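Local coordinates for protein methionine gamma-lyase (Trichomonas vaginalis, PDB 1E5E) that is a pyridoxal-phosphate-dependent enzyme of the Cys/Met metabolism family that assembles from four chains, at residues G69-A72 with F73-T77; A226-L229 with Q230-R233; G377-A381 with D382-A386. One frame throughout, in Å; residues are numbered along the deposited sequence. Where two conformers were deposited one is given.

All three contacts are local, each within one continuous piece of chain. Contact 1 lies at the C-terminal end of helix 62-75 and is partly buried, with Lys76 exposed. Contact 2 is the first two turns of helix 226-241, with one buried face and one exposed face. Contact 3 is the start of helix 381-396, also partly buried, at a subunit boundary. Contacts 1 and 2 lie on the same side of the chain's centre, with nearest atoms about 6 Å apart. Contact 3 is across the centre from contact 2, their centres about 42 Å apart. A backbone motif closes the helix in contact 1, leucine and isoleucine pack in contact 2, and carboxylates dominate contact 3.

Contact 1. Residues G69-A72 with F73-T77; sequences GKIA and FLEKT
Thr77 comes back over the last turn of the helix and meets Ala72. Its OG1 lies 3.5 Å from Ala72 CA and 3.7 Å from Ala72 CB. The hydroxyl is hydrogen-bonded to the O of Ala79. Thr77 N also donates to Ala72 O at 2.9 Å.

This is a Schellman motif at the end of helix 62-75. Lys76 has a positive phi of 59°, and its N bonds to Phe73 O at 3.2 Å. The chain then leads on toward strand 79-83.

The other side chains fan outward from the helix and touch the preceding turn mainly with their inner carbons. Leu74 lays CG over Lys70 O at 3.4 Å, and its side chain also touches Leu257 of helix 247-257 and Ala11 and Cys12 of helix 8-14. Phe73 CB rests on Gly69 O, also at 3.4 Å. With CG anti to N (chi1 -177°), the ring swings clear of residues 69-72 and forms a cation-pi pair with Arg5. Glu75 CB and CG lie near Ile71 O, CB at 3.6 Å. The touch with the Ile71 side chain is looser, Glu75 CG to Ile71 CG2 4.4 Å. The Glu75 chain bends at chi2 and carries the buried carboxylate away from this turn. There Asn194 bonds to OE1, while His205 and Asn185 bond to OE2.

Contact 2. Residues A226-L229 with Q230-R233; sequences ADLL and QQIR
Leu228 and Ile232 make the main apolar pair, one turn apart. Leu228 CG meets Ile232 CD1 at 3.9 Å, and the two side chains slant across each other. Leu229 comes to the same methyl from another side: its CD1 is 4.2 Å from Ile232 CD1. These two chains lie side by side and point the same way. Ile232 reaches both leucines through its longer branch: chi1 (-69°) puts CG1 beside the backbone N, and the extended chi2 (169°) carries CD1 on to them.

The polar side-chain pair is Asp227 with Gln231. Gln231 was deposited in two conformers, so the position of its amide is not unique. In the given conformer Asp227 OD2 and Gln231 OE1 stand 3.4 Å apart. Both are acceptors, so this is not a hydrogen bond, and the close approach is doubtful. In that conformer Gln231 CG also packs on Asp227 O, at 3.3 Å.

The backbone bonds are those of a regular alpha helix. Gln230 N donates to Ala226 O at 2.8 Å, and Gln231 N to Asp227 O at 3.2 Å. Ile232 N and Arg233 N bond to Leu228 O and Leu229 O in the same way.

The exposed face carries Asp227, Gln230 and Gln231. Arg233 forms a salt bridge to Glu68 of helix 62-75. Leu228 and Ile232 lean on helix 86-97, through Ile97, Thr93 and Thr96. Leu229 packs on Ala79 and Val81 of strand 79-83, an edge strand of the seven-stranded sheet within this chain.

Contact 3. Residues G377-A381 with D382-A386; sequences GIEDA and DELIA
Asp380 OD2 accepts the N-H of Glu383 at 2.9 Å. The bond is fairly straight, 157° at the hydrogen. The donor meets the anti side of the oxygen, 18° out of the carboxylate plane. Asp380 CG is anti to its own backbone N (chi1 173°), which brings the carboxylate over the first turn. The other oxygen, OD1, takes a bond from a water at 3.0 Å. That water also makes weak bonds to the N and OD2 of Asp382, so it bridges the two aspartates.

Three acidic groups gather at this helix start. Asp380 OD2 is 4.6 Å from Asp382 OD2 and 4.0 Å from Glu383 OE1. The helix dipole and the N-H groups of the first turn probably ease this crowding of negative charge. Glu383 runs extended beyond CG and brings OE1 to 3.3 Å from Asp380 CB. The same OE1 is hydrogen-bonded to Thr7 and Thr10 of the second subunit.

Glu379 and Leu384 also touch. They cross at about a right angle, with Glu379 OE1 3.7 Å from Leu384 CD2. The buried carboxylate is held from outside the pair: OE1 by Ser344, and OE2 by His14 of the second subunit. Backbone bonds continue the turn, from Leu384 N to Asp380 O and from Ile385 N to Ala381 O.

Ala381 and Ile385 face helix 260-279. The loop before helix 381-396 is tied to helix 260-279 too, since Asn270 bonds to the O atoms of Gly377 and Glu379. Asp380 is thus a classic aspartate N-cap, here opening helix 381-396 after the loop that follows strand 371-375, beside a second subunit.

Contact 1. Residues G69-A72 with F73-T77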
# COMPACT_ATOMS: atom_id res chain seq x y z
N GLY A 69 20.40 3.92 4.73
CA GLY A 69 21.23 4.67 5.69
C GLY A 69 21.01 4.12 7.08
O GLY A 69 21.94 3.97 7.90
N LYS A 70 19.78 3.71 7.35
CA LYS A 70 19.50 3.10 8.67
C LYS A 70 20.26 1.79 8.81
O LYS A 70 21.00 1.60 9.81
CB LYS A 70 18.01 2.96 8.89
CG LYS A 70 17.27 4.23 9.28
CD LYS A 70 15.77 4.04 9.30
CE LYS A 70 15.03 5.21 9.99
NZ LYS A 70 15.38 6.50 9.32
N ILE A 71 20.30 0.94 7.79
CA ILE A 71 20.98 -0.35 7.84
C ILE A 71 22.50 -0.19 7.81
O ILE A 71 23.19 -0.88 8.56
CB ILE A 71 20.58 -1.28 6.67
CG1 ILE A 71 19.07 -1.60 6.65
CG2 ILE A 71 21.40 -2.56 6.61
CD1 ILE A 71 18.63 -2.38 7.87
N ALA A 72 23.02 0.73 6.98
CA ALA A 72 24.46 0.99 6.95
C ALA A 72 24.92 1.44 8.34
O ALA A 72 25.99 1.04 8.79
CB ALA A 72 24.85 2.16 6.05
N PHE A 73 24.10 2.27 9.03
CA PHE A 73 24.47 2.67 10.39
C PHE A 73 24.51 1.45 11.31
O PHE A 73 25.49 1.27 12.06
CB PHE A 73 23.54 3.75 10.93
CG PHE A 73 23.94 4.24 12.30
CD1 PHE A 73 23.58 3.54 13.43
CD2 PHE A 73 24.69 5.38 12.41
CE1 PHE A 73 24.03 3.96 14.68
CE2 PHE A 73 25.09 5.85 13.65
CZ PHE A 73 24.76 5.11 14.79
N LEU A 74 23.45 0.62 11.27
CA LEU A 74 23.39 -0.55 12.13
C LEU A 74 24.50 -1.57 11.87
O LEU A 74 24.92 -2.22 12.83
CB LEU A 74 22.01 -1.24 12.03
CG LEU A 74 20.87 -0.36 12.62
CD1 LEU A 74 19.50 -0.95 12.25
CD2 LEU A 74 20.99 -0.27 14.14
N GLU A 75 25.01 -1.70 10.65
CA GLU A 75 26.08 -2.62 10.33
C GLU A 75 27.47 -2.01 10.42
O GLU A 75 28.50 -2.62 10.14
CB GLU A 75 25.85 -3.21 8.93
CG GLU A 75 24.71 -4.26 8.96
CD GLU A 75 25.16 -5.60 9.56
OE1 GLU A 75 26.22 -5.62 10.24
OE2 GLU A 75 24.47 -6.63 9.43
N LYS A 76 27.55 -0.72 10.68
CA LYS A 76 28.73 0.11 10.72
C LYS A 76 29.46 0.09 9.39
O LYS A 76 30.69 -0.02 9.36
CB LYS A 76 29.63 -0.32 11.89
CG LYS A 76 28.99 -0.18 13.27
CD LYS A 76 29.98 -0.72 14.34
CE LYS A 76 29.59 -0.17 15.70
NZ LYS A 76 30.10 -1.03 16.83
N THR A 77 28.74 0.18 8.28
CA THR A 77 29.37 0.17 6.96
C THR A 77 29.26 1.56 6.36
O THR A 77 28.36 2.28 6.81
CB THR A 77 28.74 -0.87 6.03
OG1 THR A 77 27.35 -0.59 5.91
CG2 THR A 77 28.97 -2.29 6.57

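Contact 2. Residues A226-L229 with Q230-R233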
# COMPACT_ATOMS: atom_id res chain seq x y z
N ALA A 226 31.61 2.52 0.29
CA ALA A 226 30.93 3.34 -0.71
C ALA A 226 31.43 3.06 -2.12
O ALA A 226 30.64 3.01 -3.06
CB ALA A 226 31.05 4.80 -0.26
N ASP A 227 32.74 2.88 -2.30
CA ASP A 227 33.30 2.65 -3.63
C ASP A 227 32.71 1.40 -4.26
O ASP A 227 32.16 1.44 -5.37
CB ASP A 227 34.83 2.56 -3.53
CG ASP A 227 35.55 2.28 -4.83
OD1 ASP A 227 36.79 2.01 -4.78
OD2 ASP A 227 35.01 2.32 -5.98
N LEU A 228 32.88 0.26 -3.57
CA LEU A 228 32.35 -0.98 -4.09
C LEU A 228 30.83 -0.94 -4.25
O LEU A 228 30.33 -1.39 -5.27
CB LEU A 228 32.76 -2.20 -3.26
CG LEU A 228 32.10 -3.51 -3.74
CD1 LEU A 228 32.62 -3.96 -5.10
CD2 LEU A 228 32.34 -4.62 -2.72
N LEU A 229 30.09 -0.40 -3.29
CA LEU A 229 28.63 -0.39 -3.41
C LEU A 229 28.14 0.54 -4.50
O LEU A 229 27.12 0.25 -5.14
CB LEU A 229 28.01 -0.07 -2.06
CG LEU A 229 27.77 -1.35 -1.24
CD1 LEU A 229 29.07 -2.07 -0.92
CD2 LEU A 229 27.01 -1.01 0.03
N GLN A 230 28.95 1.57 -4.79
CA GLN A 230 28.57 2.43 -5.93
C GLN A 230 28.74 1.62 -7.20
O GLN A 230 27.90 1.66 -8.12
CB GLN A 230 29.37 3.72 -5.81
CG GLN A 230 29.41 4.58 -7.05
CD GLN A 230 28.08 5.17 -7.46
OE1 GLN A 230 27.12 5.26 -6.70
NE2 GLN A 230 27.97 5.62 -8.72
N GLN A 231 29.74 0.74 -7.28
CA GLN A 231 29.86 -0.10 -8.47
C GLN A 231 28.70 -1.10 -8.54
O GLN A 231 28.15 -1.39 -9.62
CB GLN A 231 31.21 -0.82 -8.55
CG GLN A 231 32.49 -0.05 -8.28
CD GLN A 231 33.71 -0.95 -8.10
OE1 GLN A 231 34.49 -0.85 -7.14
NE2 GLN A 231 33.86 -1.91 -9.02
N ILE A 232 28.35 -1.71 -7.41
CA ILE A 232 27.25 -2.67 -7.37
C ILE A 232 25.92 -2.03 -7.79
O ILE A 232 25.14 -2.60 -8.54
CB ILE A 232 27.07 -3.26 -5.94
CG1 ILE A 232 28.28 -4.15 -5.62
CG2 ILE A 232 25.74 -4.00 -5.76
CD1 ILE A 232 28.38 -4.59 -4.17
N ARG A 233 25.71 -0.78 -7.40
CA ARG A 233 24.47 -0.07 -7.74
C ARG A 233 24.44 0.25 -9.23
O ARG A 233 23.47 -0.08 -9.91
CB ARG A 233 24.33 1.11 -6.78
CG ARG A 233 23.51 2.30 -7.10
CD ARG A 233 22.87 3.10 -6.00
NE ARG A 233 23.53 3.18 -4.68
CZ ARG A 233 22.75 2.94 -3.60
NH1 ARG A 233 21.48 2.61 -3.78
NH2 ARG A 233 23.25 2.97 -2.36

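Contact 3. Residues G377-A381 with D382-A386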
# COMPACT_ATOMS: atom_id res chain seq x y z
N GLY A 377 9.56 -17.35 17.03
CA GLY A 377 8.98 -16.02 17.05
C GLY A 377 8.72 -15.52 18.48
O GLY A 377 9.39 -15.96 19.41
N ILE A 378 7.74 -14.62 18.65
CA ILE A 378 7.49 -13.98 19.92
C ILE A 378 6.22 -14.43 20.64
O ILE A 378 5.75 -13.76 21.57
CB ILE A 378 7.48 -12.44 19.78
CG1 ILE A 378 6.36 -12.07 18.77
CG2 ILE A 378 8.85 -11.97 19.27
CD1 ILE A 378 6.42 -10.59 18.42
N GLU A 379 5.74 -15.61 20.34
CA GLU A 379 4.65 -16.22 21.09
C GLU A 379 5.12 -16.53 22.52
O GLU A 379 6.31 -16.48 22.84
CB GLU A 379 4.25 -17.56 20.45
CG GLU A 379 3.79 -17.42 19.02
CD GLU A 379 4.80 -17.74 17.95
OE1 GLU A 379 6.01 -17.69 18.27
OE2 GLU A 379 4.42 -18.00 16.77
N ASP A 380 4.17 -16.94 23.36
CA ASP A 380 4.52 -17.33 24.74
C ASP A 380 5.38 -18.59 24.72
O ASP A 380 5.11 -19.54 23.98
CB ASP A 380 3.18 -17.46 25.47
CG ASP A 380 3.46 -18.03 26.87
OD1 ASP A 380 3.83 -17.21 27.72
OD2 ASP A 380 3.37 -19.26 27.02
N ALA A 381 6.55 -18.59 25.36
CA ALA A 381 7.49 -19.70 25.34
C ALA A 381 6.87 -20.99 25.86
O ALA A 381 7.11 -22.03 25.23
CB ALA A 381 8.77 -19.40 26.13
N ASP A 382 6.05 -20.96 26.91
CA ASP A 382 5.36 -22.15 27.41
C ASP A 382 4.38 -22.72 26.39
O ASP A 382 4.35 -23.93 26.18
CB ASP A 382 4.64 -21.87 28.73
CG ASP A 382 5.63 -21.66 29.86
OD1 ASP A 382 6.76 -22.19 29.85
OD2 ASP A 382 5.37 -20.90 30.79
N GLU A 383 3.61 -21.84 25.70
CA GLU A 383 2.78 -22.39 24.62
C GLU A 383 3.64 -23.01 23.52
O GLU A 383 3.22 -24.06 23.00
CB GLU A 383 1.78 -21.37 24.08
CG GLU A 383 0.61 -21.20 25.05
CD GLU A 383 -0.17 -19.93 24.76
OE1 GLU A 383 0.42 -18.90 24.35
OE2 GLU A 383 -1.39 -19.91 25.03
N LEU A 384 4.77 -22.44 23.14
CA LEU A 384 5.60 -23.06 22.12
C LEU A 384 6.08 -24.45 22.60
O LEU A 384 6.09 -25.43 21.88
CB LEU A 384 6.83 -22.18 21.82
CG LEU A 384 6.51 -20.85 21.11
CD1 LEU A 384 7.72 -19.94 21.09
CD2 LEU A 384 6.02 -21.12 19.69
N ILE A 385 6.61 -24.54 23.80
CA ILE A 385 7.12 -25.81 24.34
C ILE A 385 5.97 -26.80 24.43
O ILE A 385 6.18 -27.92 23.98
CB ILE A 385 7.73 -25.61 25.74
CG1 ILE A 385 9.09 -24.89 25.59
CG2 ILE A 385 7.85 -26.96 26.45
CD1 ILE A 385 9.63 -24.31 26.89
N ALA A 386 4.78 -26.36 24.87
CA ALA A 386 3.64 -27.29 24.87
C ALA A 386 3.28 -27.78 23.47
O ALA A 386 2.80 -28.92 23.36
CB ALA A 386 2.40 -26.69 25.55
O HOH W 1 6.21 -18.45 29.06